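Local coordinates for protein putative NADPH:quinone oxidoreductase (Ralstonia eutropha, PDB 3IUP) that binds NADPH and probably catalyses the NADPH-dependent reduction of quinones, as a putative member of the medium-chain dehydrogenase/reductase superfamily, at residues F53-M58 with M81-G86; E143-A148 with A332-T337; L354-V359 with E367-N372. One frame throughout, in Å; residues are numbered along the deposited sequence.

Interaction 1 (F53-M58 with M81-G86)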
loop_
_atom_site.group_PDB
_atom_site.type_symbol
_atom_site.label_atom_id
_atom_site.label_comp_id
_atom_site.label_asym_id
_atom_site.label_seq_id
_atom_site.Cartn_x
_atom_site.Cartn_y
_atom_site.Cartn_z
ATOM N N PHE A 53 26.081 9.733 -3.565
ATOM C CA PHE A 53 26.563 9.678 -2.187
ATOM C C PHE A 53 26.247 8.368 -1.511
ATOM O O PHE A 53 26.754 8.100 -0.434
ATOM C CB PHE A 53 25.951 10.832 -1.371
ATOM C CG PHE A 53 26.239 12.179 -1.946
ATOM C CD1 PHE A 53 27.526 12.555 -2.214
ATOM C CD2 PHE A 53 25.198 13.108 -2.168
ATOM C CE1 PHE A 53 27.812 13.797 -2.748
ATOM C CE2 PHE A 53 25.482 14.361 -2.697
ATOM C CZ PHE A 53 26.775 14.702 -2.974
ATOM N N GLY A 54 25.367 7.586 -2.100
ATOM C CA GLY A 54 24.948 6.332 -1.482
ATOM C C GLY A 54 24.395 6.569 -0.080
ATOM O O GLY A 54 23.798 7.613 0.210
ATOM N N ALA A 55 24.630 5.603 0.801
ATOM C CA ALA A 55 24.253 5.725 2.216
ATOM C C ALA A 55 25.334 6.404 3.018
ATOM O O ALA A 55 25.350 6.267 4.247
ATOM C CB ALA A 55 23.951 4.321 2.794
ATOM N N ALA A 56 26.254 7.144 2.385
ATOM C CA ALA A 56 27.308 7.803 3.131
ATOM C C ALA A 56 26.694 8.855 4.058
ATOM O O ALA A 56 25.673 9.485 3.740
ATOM C CB ALA A 56 28.321 8.457 2.263
ATOM N N ASP A 57 27.327 9.012 5.211
ATOM C CA ASP A 57 26.950 10.048 6.160
ATOM C C ASP A 57 27.802 11.250 5.708
ATOM O O ASP A 57 28.963 11.296 5.963
ATOM C CB ASP A 57 27.317 9.549 7.569
ATOM C CG ASP A 57 27.032 10.565 8.640
ATOM O OD1 ASP A 57 26.638 11.702 8.245
ATOM O OD2 ASP A 57 27.215 10.194 9.846
HETATM N N MSE A 58 27.204 12.200 4.998
HETATM C CA MSE A 58 28.004 13.255 4.315
HETATM C C MSE A 58 28.517 14.286 5.315
HETATM O O MSE A 58 29.460 15.074 5.024
HETATM C CB MSE A 58 27.190 13.933 3.177
HETATM C CG MSE A 58 27.106 13.143 1.827
HETATM SE SE MSE A 58 28.749 12.305 1.243
HETATM C CE MSE A 58 29.968 13.538 0.565
HETATM N N MSE A 81 25.463 -0.697 5.507
HETATM C CA MSE A 81 26.322 -1.412 4.526
HETATM C C MSE A 81 25.561 -2.515 3.793
HETATM O O MSE A 81 25.827 -2.763 2.597
HETATM C CB MSE A 81 27.592 -1.927 5.178
HETATM C CG MSE A 81 28.610 -0.827 5.512
HETATM SE SE MSE A 81 29.386 -0.097 3.874
HETATM C CE MSE A 81 30.407 -1.760 3.379
ATOM N N ARG A 82 24.591 -3.138 4.476
ATOM C CA ARG A 82 23.736 -4.158 3.859
ATOM C C ARG A 82 23.010 -3.560 2.668
ATOM O O ARG A 82 22.921 -4.193 1.606
ATOM C CB ARG A 82 22.720 -4.785 4.865
ATOM N N SER A 83 22.512 -2.332 2.834
ATOM C CA SER A 83 21.838 -1.626 1.766
ATOM C C SER A 83 22.797 -1.309 0.628
ATOM O O SER A 83 22.349 -1.134 -0.493
ATOM C CB SER A 83 21.202 -0.311 2.253
ATOM O OG SER A 83 22.166 0.678 2.593
HETATM N N MSE A 84 24.087 -1.233 0.914
HETATM C CA MSE A 84 25.066 -0.908 -0.159
HETATM C C MSE A 84 25.647 -2.159 -0.821
HETATM O O MSE A 84 26.426 -2.050 -1.775
HETATM C CB MSE A 84 26.195 -0.079 0.414
HETATM C CG MSE A 84 25.774 1.305 0.918
HETATM SE SE MSE A 84 25.314 2.524 -0.507
HETATM C CE MSE A 84 23.457 2.283 -0.620
ATOM N N ALA A 85 25.250 -3.332 -0.325
ATOM C CA ALA A 85 25.874 -4.597 -0.709
ATOM C C ALA A 85 26.038 -4.762 -2.232
ATOM O O ALA A 85 27.098 -5.152 -2.693
ATOM C CB ALA A 85 25.067 -5.771 -0.150
ATOM N N GLY A 86 24.992 -4.460 -2.991
ATOM C CA GLY A 86 24.987 -4.638 -4.448
ATOM C C GLY A 86 26.034 -3.816 -5.226
ATOM O O GLY A 86 26.365 -4.162 -6.379
#
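The selenium of M84, a selenomethionine, lies against the backbone of the turn at G54 and A55, and nearly all of the packing between 53-58 and 81-86 passes through this one side chain. SE sits 3.4 Å from the backbone N of A55 and 3.9 Å from CA of G54. M84 CG is 4.0 Å from A55 CB, so the alanine methyl packs alongside the bent chain, with the terminal CE close by as well. Bends at chi2 (-71°) and chi3 (94°) lay selenium and the terminal methyl against the turn. G54 leaves helix 46-53 with positive phi and enters a type II' turn from F53 to A56, closed by the A56 N to F53 O bond. With no side chain on G54, selenium can settle close to the main chain. The other side is much looser. S83 is exposed, and its OG merely comes within 4.1 Å of A55 CB; that hydroxyl is hydrogen-bonded instead to A80 O, one turn back in its own helix. No hydrogen bond crosses this surface contact. The turn links helix 46-53 to strand 61-65, and M84 approaches it from the end of helix 78-84. A55 also touches V76, while F53 faces the other way, onto L20 of strand 17-26 and onto Y360 of helix 354-360.

Interaction 2 (E143-A148 with A332-T337)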
loop_
_atom_site.group_PDB
_atom_site.type_symbol
_atom_site.label_atom_id
_atom_site.label_comp_id
_atom_site.label_asym_id
_atom_site.label_seq_id
_atom_site.Cartn_x
_atom_site.Cartn_y
_atom_site.Cartn_z
ATOM N N GLU A 143 13.969 23.220 -32.312
ATOM C CA GLU A 143 14.765 24.352 -32.765
ATOM C C GLU A 143 14.797 25.405 -31.679
ATOM O O GLU A 143 13.788 25.675 -31.022
ATOM C CB GLU A 143 14.192 24.961 -34.063
ATOM C CG GLU A 143 15.296 25.491 -34.973
ATOM C CD GLU A 143 16.030 24.364 -35.695
ATOM O OE1 GLU A 143 15.347 23.605 -36.421
ATOM O OE2 GLU A 143 17.279 24.228 -35.553
ATOM N N GLY A 144 15.978 25.967 -31.456
ATOM C CA GLY A 144 16.135 27.010 -30.457
ATOM C C GLY A 144 16.232 26.496 -29.030
ATOM O O GLY A 144 16.280 27.302 -28.098
ATOM N N ALA A 145 16.280 25.171 -28.833
ATOM C CA ALA A 145 16.520 24.616 -27.496
ATOM C C ALA A 145 18.031 24.396 -27.290
ATOM O O ALA A 145 18.664 23.740 -28.083
ATOM C CB ALA A 145 15.769 23.315 -27.324
ATOM N N THR A 146 18.605 24.995 -26.253
ATOM C CA THR A 146 20.004 24.744 -25.860
ATOM C C THR A 146 20.062 23.403 -25.112
ATOM O O THR A 146 19.036 22.926 -24.637
ATOM C CB THR A 146 20.487 25.827 -24.900
ATOM O OG1 THR A 146 19.625 25.846 -23.747
ATOM C CG2 THR A 146 20.478 27.210 -25.569
ATOM N N PRO A 147 21.261 22.817 -24.925
ATOM C CA PRO A 147 21.318 21.665 -24.007
ATOM C C PRO A 147 20.686 21.945 -22.632
ATOM O O PRO A 147 19.938 21.107 -22.134
ATOM C CB PRO A 147 22.823 21.408 -23.893
ATOM C CG PRO A 147 23.269 21.707 -25.328
ATOM C CD PRO A 147 22.545 22.994 -25.645
ATOM N N ALA A 148 20.954 23.117 -22.053
ATOM C CA ALA A 148 20.288 23.491 -20.791
ATOM C C ALA A 148 18.770 23.374 -20.859
ATOM O O ALA A 148 18.135 22.806 -19.944
ATOM C CB ALA A 148 20.671 24.870 -20.346
ATOM N N ALA A 332 7.113 19.454 -27.322
ATOM C CA ALA A 332 6.229 20.511 -27.766
ATOM C C ALA A 332 6.086 21.637 -26.739
ATOM O O ALA A 332 5.832 22.764 -27.114
ATOM C CB ALA A 332 4.840 19.921 -28.107
ATOM N N GLU A 333 6.245 21.333 -25.453
ATOM C CA GLU A 333 5.985 22.298 -24.379
ATOM C C GLU A 333 7.209 22.405 -23.506
ATOM O O GLU A 333 7.125 22.686 -22.289
ATOM C CB GLU A 333 4.758 21.860 -23.580
ATOM C CG GLU A 333 3.472 21.880 -24.422
ATOM C CD GLU A 333 2.285 21.205 -23.765
ATOM O OE1 GLU A 333 2.200 21.121 -22.510
ATOM O OE2 GLU A 333 1.394 20.755 -24.526
ATOM N N LEU A 334 8.363 22.230 -24.145
ATOM C CA LEU A 334 9.618 22.103 -23.429
ATOM C C LEU A 334 9.925 23.329 -22.607
ATOM O O LEU A 334 10.399 23.211 -21.487
ATOM C CB LEU A 334 10.775 21.801 -24.387
ATOM C CG LEU A 334 12.119 21.511 -23.721
ATOM C CD1 LEU A 334 12.051 20.297 -22.834
ATOM C CD2 LEU A 334 13.200 21.309 -24.808
ATOM N N LYS A 335 9.651 24.508 -23.161
ATOM C CA LYS A 335 10.005 25.759 -22.493
ATOM C C LYS A 335 8.817 26.405 -21.775
ATOM O O LYS A 335 8.962 27.459 -21.139
ATOM C CB LYS A 335 10.620 26.733 -23.509
ATOM C CG LYS A 335 12.036 26.403 -23.971
ATOM C CD LYS A 335 12.524 27.480 -24.896
ATOM C CE LYS A 335 13.929 27.254 -25.338
ATOM N NZ LYS A 335 14.334 28.163 -26.441
ATOM N N THR A 336 7.648 25.775 -21.843
ATOM C CA THR A 336 6.477 26.297 -21.176
ATOM C C THR A 336 6.086 25.343 -20.061
ATOM O O THR A 336 6.616 25.446 -18.969
ATOM C CB THR A 336 5.368 26.560 -22.184
ATOM O OG1 THR A 336 5.062 25.357 -22.880
ATOM C CG2 THR A 336 5.823 27.642 -23.182
ATOM N N THR A 337 5.213 24.389 -20.339
ATOM C CA THR A 337 4.754 23.448 -19.304
ATOM C C THR A 337 5.911 22.735 -18.580
ATOM O O THR A 337 5.879 22.561 -17.369
ATOM C CB THR A 337 3.883 22.395 -19.937
ATOM O OG1 THR A 337 2.916 23.035 -20.763
ATOM C CG2 THR A 337 3.220 21.516 -18.871
HETATM O O HOH W 1 12.978 26.812 -28.370
#
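K335 reaches across to the backbone of G144, and with A145 it contributes the largest share of the buried surface. The lysine's CG stands anti to its carbonyl carbon (chi1 -73°), and from there the chain runs fully extended, carrying NZ to a hydrogen bond of 2.7 Å with G144 O. The ammonium approaches from above the carbonyl plane, 49° out of it, with a C=O...N angle of 130°. A water accepts a second bond from NZ, also 2.7 Å long, and donates one to E143 O at 3.0 Å, so two successive carbonyls are joined to the same lysine, one directly and one through solvent. Beneath this polar layer the methyl of A145 points toward the loop 332-337 and meets L334 CD2 at 4.1 Å. L334 is buried, packing further on L141, P142 and S153, whereas G144 and K335 lie exposed at the surface. D149 OD2 adds only a long, weak ion pair to K335 NZ, and it accepts a hydrogen bond from T146 N. With carbonyl oxygens and water as its close partners here, the lysine charge is probably stabilised mainly by dipoles and solvent, with a modest contribution from the distant carboxylate.

Interaction 3 (L354-V359 with E367-N372). With NDP (NADPH dihydro-nicotinamide-adenine-dinucleotide phosphate), chain C.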
loop_
_atom_site.group_PDB
_atom_site.type_symbol
_atom_site.label_atom_id
_atom_site.label_comp_id
_atom_site.label_asym_id
_atom_site.label_seq_id
_atom_site.Cartn_x
_atom_site.Cartn_y
_atom_site.Cartn_z
ATOM N N LEU A 354 32.886 20.633 -1.551
ATOM C CA LEU A 354 32.013 20.396 -0.390
ATOM C C LEU A 354 31.068 21.581 -0.138
ATOM O O LEU A 354 29.949 21.413 0.358
ATOM C CB LEU A 354 32.850 20.073 0.843
ATOM C CG LEU A 354 33.646 18.767 0.778
ATOM C CD1 LEU A 354 34.657 18.652 1.942
ATOM C CD2 LEU A 354 32.662 17.601 0.736
ATOM N N ASP A 355 31.508 22.768 -0.539
ATOM C CA ASP A 355 30.686 23.996 -0.454
ATOM C C ASP A 355 29.485 23.922 -1.377
ATOM O O ASP A 355 28.383 24.347 -0.997
ATOM C CB ASP A 355 31.517 25.255 -0.800
ATOM C CG ASP A 355 32.627 25.570 0.233
ATOM O OD1 ASP A 355 32.527 25.208 1.434
ATOM O OD2 ASP A 355 33.628 26.206 -0.179
HETATM N N MSE A 356 29.671 23.329 -2.567
HETATM C CA MSE A 356 28.584 23.186 -3.511
HETATM C C MSE A 356 27.667 22.075 -3.037
HETATM O O MSE A 356 26.444 22.212 -3.081
HETATM C CB MSE A 356 29.112 22.898 -4.936
HETATM C CG MSE A 356 30.124 23.900 -5.477
HETATM SE SE MSE A 356 29.101 25.376 -6.092
HETATM C CE MSE A 356 30.475 26.236 -7.191
ATOM N N ILE A 357 28.261 20.968 -2.577
ATOM C CA ILE A 357 27.515 19.825 -2.033
ATOM C C ILE A 357 26.542 20.272 -0.934
ATOM O O ILE A 357 25.352 19.901 -0.921
ATOM C CB ILE A 357 28.494 18.721 -1.513
ATOM C CG1 ILE A 357 29.248 18.085 -2.721
ATOM C CG2 ILE A 357 27.734 17.646 -0.734
ATOM C CD1 ILE A 357 30.224 17.010 -2.372
ATOM N N ALA A 358 27.062 21.071 -0.017
ATOM C CA ALA A 358 26.237 21.602 1.080
ATOM C C ALA A 358 24.932 22.263 0.617
ATOM O O ALA A 358 23.919 22.170 1.303
ATOM C CB ALA A 358 27.044 22.569 1.924
ATOM N N VAL A 359 24.928 22.907 -0.554
ATOM C CA VAL A 359 23.688 23.479 -1.092
ATOM C C VAL A 359 22.850 22.503 -1.866
ATOM O O VAL A 359 21.675 22.291 -1.557
ATOM C CB VAL A 359 24.004 24.716 -1.957
ATOM C CG1 VAL A 359 22.715 25.349 -2.517
ATOM C CG2 VAL A 359 24.869 25.683 -1.154
ATOM N N GLU A 367 16.459 25.364 -5.739
ATOM C CA GLU A 367 17.890 25.245 -5.579
ATOM C C GLU A 367 18.384 23.960 -6.226
ATOM O O GLU A 367 19.179 23.254 -5.613
ATOM C CB GLU A 367 18.304 25.336 -4.101
ATOM C CG GLU A 367 17.936 26.687 -3.493
ATOM C CD GLU A 367 18.513 26.949 -2.119
ATOM O OE1 GLU A 367 19.763 27.019 -2.008
ATOM O OE2 GLU A 367 17.698 27.127 -1.149
ATOM N N LYS A 368 17.888 23.670 -7.432
ATOM C CA LYS A 368 18.430 22.604 -8.255
ATOM C C LYS A 368 19.658 23.086 -9.046
ATOM O O LYS A 368 19.644 24.162 -9.646
ATOM C CB LYS A 368 17.394 22.030 -9.191
ATOM C CG LYS A 368 17.882 20.742 -9.907
ATOM C CD LYS A 368 16.891 20.186 -10.903
ATOM C CE LYS A 368 15.641 19.592 -10.225
ATOM N NZ LYS A 368 15.930 18.355 -9.495
ATOM N N TYR A 369 20.710 22.281 -9.022
ATOM C CA TYR A 369 21.954 22.610 -9.714
ATOM C C TYR A 369 22.011 21.868 -11.053
ATOM O O TYR A 369 21.594 20.725 -11.129
ATOM C CB TYR A 369 23.167 22.242 -8.857
ATOM C CG TYR A 369 23.600 23.291 -7.846
ATOM C CD1 TYR A 369 22.690 24.112 -7.204
ATOM C CD2 TYR A 369 24.957 23.441 -7.537
ATOM C CE1 TYR A 369 23.136 25.076 -6.285
ATOM C CE2 TYR A 369 25.405 24.389 -6.631
ATOM C CZ TYR A 369 24.486 25.205 -6.014
ATOM O OH TYR A 369 24.963 26.124 -5.112
ATOM N N LEU A 370 22.575 22.524 -12.066
ATOM C CA LEU A 370 22.781 21.949 -13.417
ATOM C C LEU A 370 24.279 21.781 -13.596
ATOM O O LEU A 370 25.038 22.700 -13.297
ATOM C CB LEU A 370 22.273 22.893 -14.470
ATOM C CG LEU A 370 22.308 22.404 -15.914
ATOM C CD1 LEU A 370 21.330 21.224 -16.069
ATOM C CD2 LEU A 370 21.975 23.576 -16.866
ATOM N N ILE A 371 24.709 20.611 -14.038
ATOM C CA ILE A 371 26.109 20.391 -14.339
ATOM C C ILE A 371 26.324 20.563 -15.815
ATOM O O ILE A 371 25.556 20.038 -16.658
ATOM C CB ILE A 371 26.579 18.972 -13.948
ATOM C CG1 ILE A 371 26.383 18.688 -12.457
ATOM C CG2 ILE A 371 28.088 18.715 -14.338
ATOM C CD1 ILE A 371 26.374 17.168 -12.135
ATOM N N ASN A 372 27.382 21.283 -16.163
ATOM C CA ASN A 372 27.880 21.259 -17.519
ATOM C C ASN A 372 29.224 20.555 -17.502
ATOM O O ASN A 372 30.227 21.150 -17.108
ATOM C CB ASN A 372 28.025 22.669 -18.089
ATOM C CG ASN A 372 28.653 22.670 -19.485
ATOM O OD1 ASN A 372 29.090 21.640 -20.002
ATOM N ND2 ASN A 372 28.653 23.830 -20.111
HETATM P PA NDP C . 13.342 19.582 -6.360
HETATM O O1A NDP C . 13.062 20.519 -7.427
HETATM O O2A NDP C . 14.719 19.481 -5.829
HETATM O O5B NDP C . 12.317 20.030 -5.139
HETATM C C5B NDP C . 12.314 19.201 -3.972
HETATM C C4B NDP C . 11.196 19.643 -3.079
HETATM O O4B NDP C . 11.225 18.773 -1.985
HETATM C C3B NDP C . 11.365 21.081 -2.563
HETATM O O3B NDP C . 10.208 21.884 -2.666
HETATM C C2B NDP C . 11.678 20.884 -1.063
HETATM O O2B NDP C . 11.138 21.895 -0.213
HETATM C C1B NDP C . 10.999 19.546 -0.800
HETATM N N9A NDP C . 11.588 18.803 0.321
HETATM C C8A NDP C . 12.931 18.528 0.474
HETATM N N7A NDP C . 13.092 17.759 1.566
HETATM C C5A NDP C . 11.851 17.517 2.124
HETATM C C6A NDP C . 11.397 16.804 3.251
HETATM N N6A NDP C . 12.219 16.214 4.137
HETATM N N1A NDP C . 10.044 16.763 3.518
HETATM C C2A NDP C . 9.144 17.421 2.739
HETATM N N3A NDP C . 9.591 18.115 1.637
HETATM C C4A NDP C . 10.910 18.166 1.335
HETATM O O3 NDP C . 12.931 18.049 -6.672
HETATM P PN NDP C . 12.481 17.467 -8.048
HETATM O O1N NDP C . 11.378 18.171 -8.654
HETATM O O2N NDP C . 13.652 17.190 -8.947
HETATM O O5D NDP C . 11.929 16.016 -7.552
HETATM C C5D NDP C . 10.690 15.949 -6.828
HETATM C C4D NDP C . 10.516 14.553 -6.242
HETATM O O4D NDP C . 10.119 13.692 -7.330
HETATM C C3D NDP C . 11.764 13.931 -5.581
HETATM O O3D NDP C . 11.421 13.189 -4.429
HETATM C C2D NDP C . 12.240 12.977 -6.665
HETATM O O2D NDP C . 13.054 11.902 -6.223
HETATM C C1D NDP C . 10.882 12.495 -7.183
HETATM N N1N NDP C . 10.961 11.784 -8.479
HETATM C C2N NDP C . 10.672 10.460 -8.452
HETATM C C3N NDP C . 10.729 9.694 -9.586
HETATM C C7N NDP C . 10.270 8.249 -9.562
HETATM O O7N NDP C . 10.482 7.518 -10.728
HETATM N N7N NDP C . 9.715 7.646 -8.503
HETATM C C4N NDP C . 10.834 10.354 -10.906
HETATM C C5N NDP C . 11.132 11.830 -10.832
HETATM C C6N NDP C . 11.175 12.492 -9.611
HETATM P P2B NDP C . 12.064 22.628 0.931
HETATM O O1X NDP C . 12.573 23.936 0.309
HETATM O O2X NDP C . 13.229 21.759 1.393
HETATM O O3X NDP C . 11.079 22.882 2.083
HETATM O O HOH W 2 19.071 22.228 -3.038
#
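Next to the NADPH pocket, helix 354-360 packs against 367-372 through a Met-aromatic contact. The selenium of M356, a selenomethionine, lies at the edge of the Y369 ring: SE is 3.9 Å from CE2 of Y369, and the line from SE to the ring centroid stands 84° off the ring normal, so selenium sits almost in the ring plane. The bend at chi2 (-80°) turns SE back toward this edge. V359, one helical turn on, takes the phenol end of the same ring. Its CG1 is 3.5 Å from Y369 OH and 3.8 Å from Y369 CE1, approaching obliquely, while its CB also lies beside the hydroxyl. V359 CG1 stands anti to the backbone N (chi1 -179°), which turns this branch toward the strand; there it also meets E367 OE1, at 3.4 Å. The carboxylate of E367 flanks the valine, and the two side chains cross at about a right angle. No direct hydrogen bond joins the segments, but a water lies 3.0 Å from V359 O and 2.8 Å from E367 O, placed to link the two main chains, though it has other acceptors in reach. Between E367 and Y369, K368 points its CB the other way. Folded at chi3 and chi4, it sends NZ to O2N of the NADPH pyrophosphate, a 2.6 Å hydrogen bond, while N45 OD1 also bonds this ammonium. T365, R204 and K205 bind the cofactor too. Alternating sides along an extended chain thus serve two purposes: Y369 packs on the helix, and K368 faces the NADPH pyrophosphate, consistent with the cofactor cleft between the catalytic and Rossmann-type domains of medium-chain reductases.

From the N terminus, interaction 1 comes first, closing the short excursion through strands 61-65 and 70-75 between the turn after helix 46-53 and the end of helix 78-84. Interaction 2 then closes a loop of some 180 residues that contains the parallel sheet, joining the entry to helix 147-150 with the loop after helix 320-332. Interaction 3 closes the short connection from helix 354-360 to strand 369-372. The three follow in series, neither nesting nor crossing. Interactions 1 and 2 lie on opposite sides of the chain's centre, about 36 Å apart between centres. Interaction 3 touches both: I357 packs on F53, and L370 on A148.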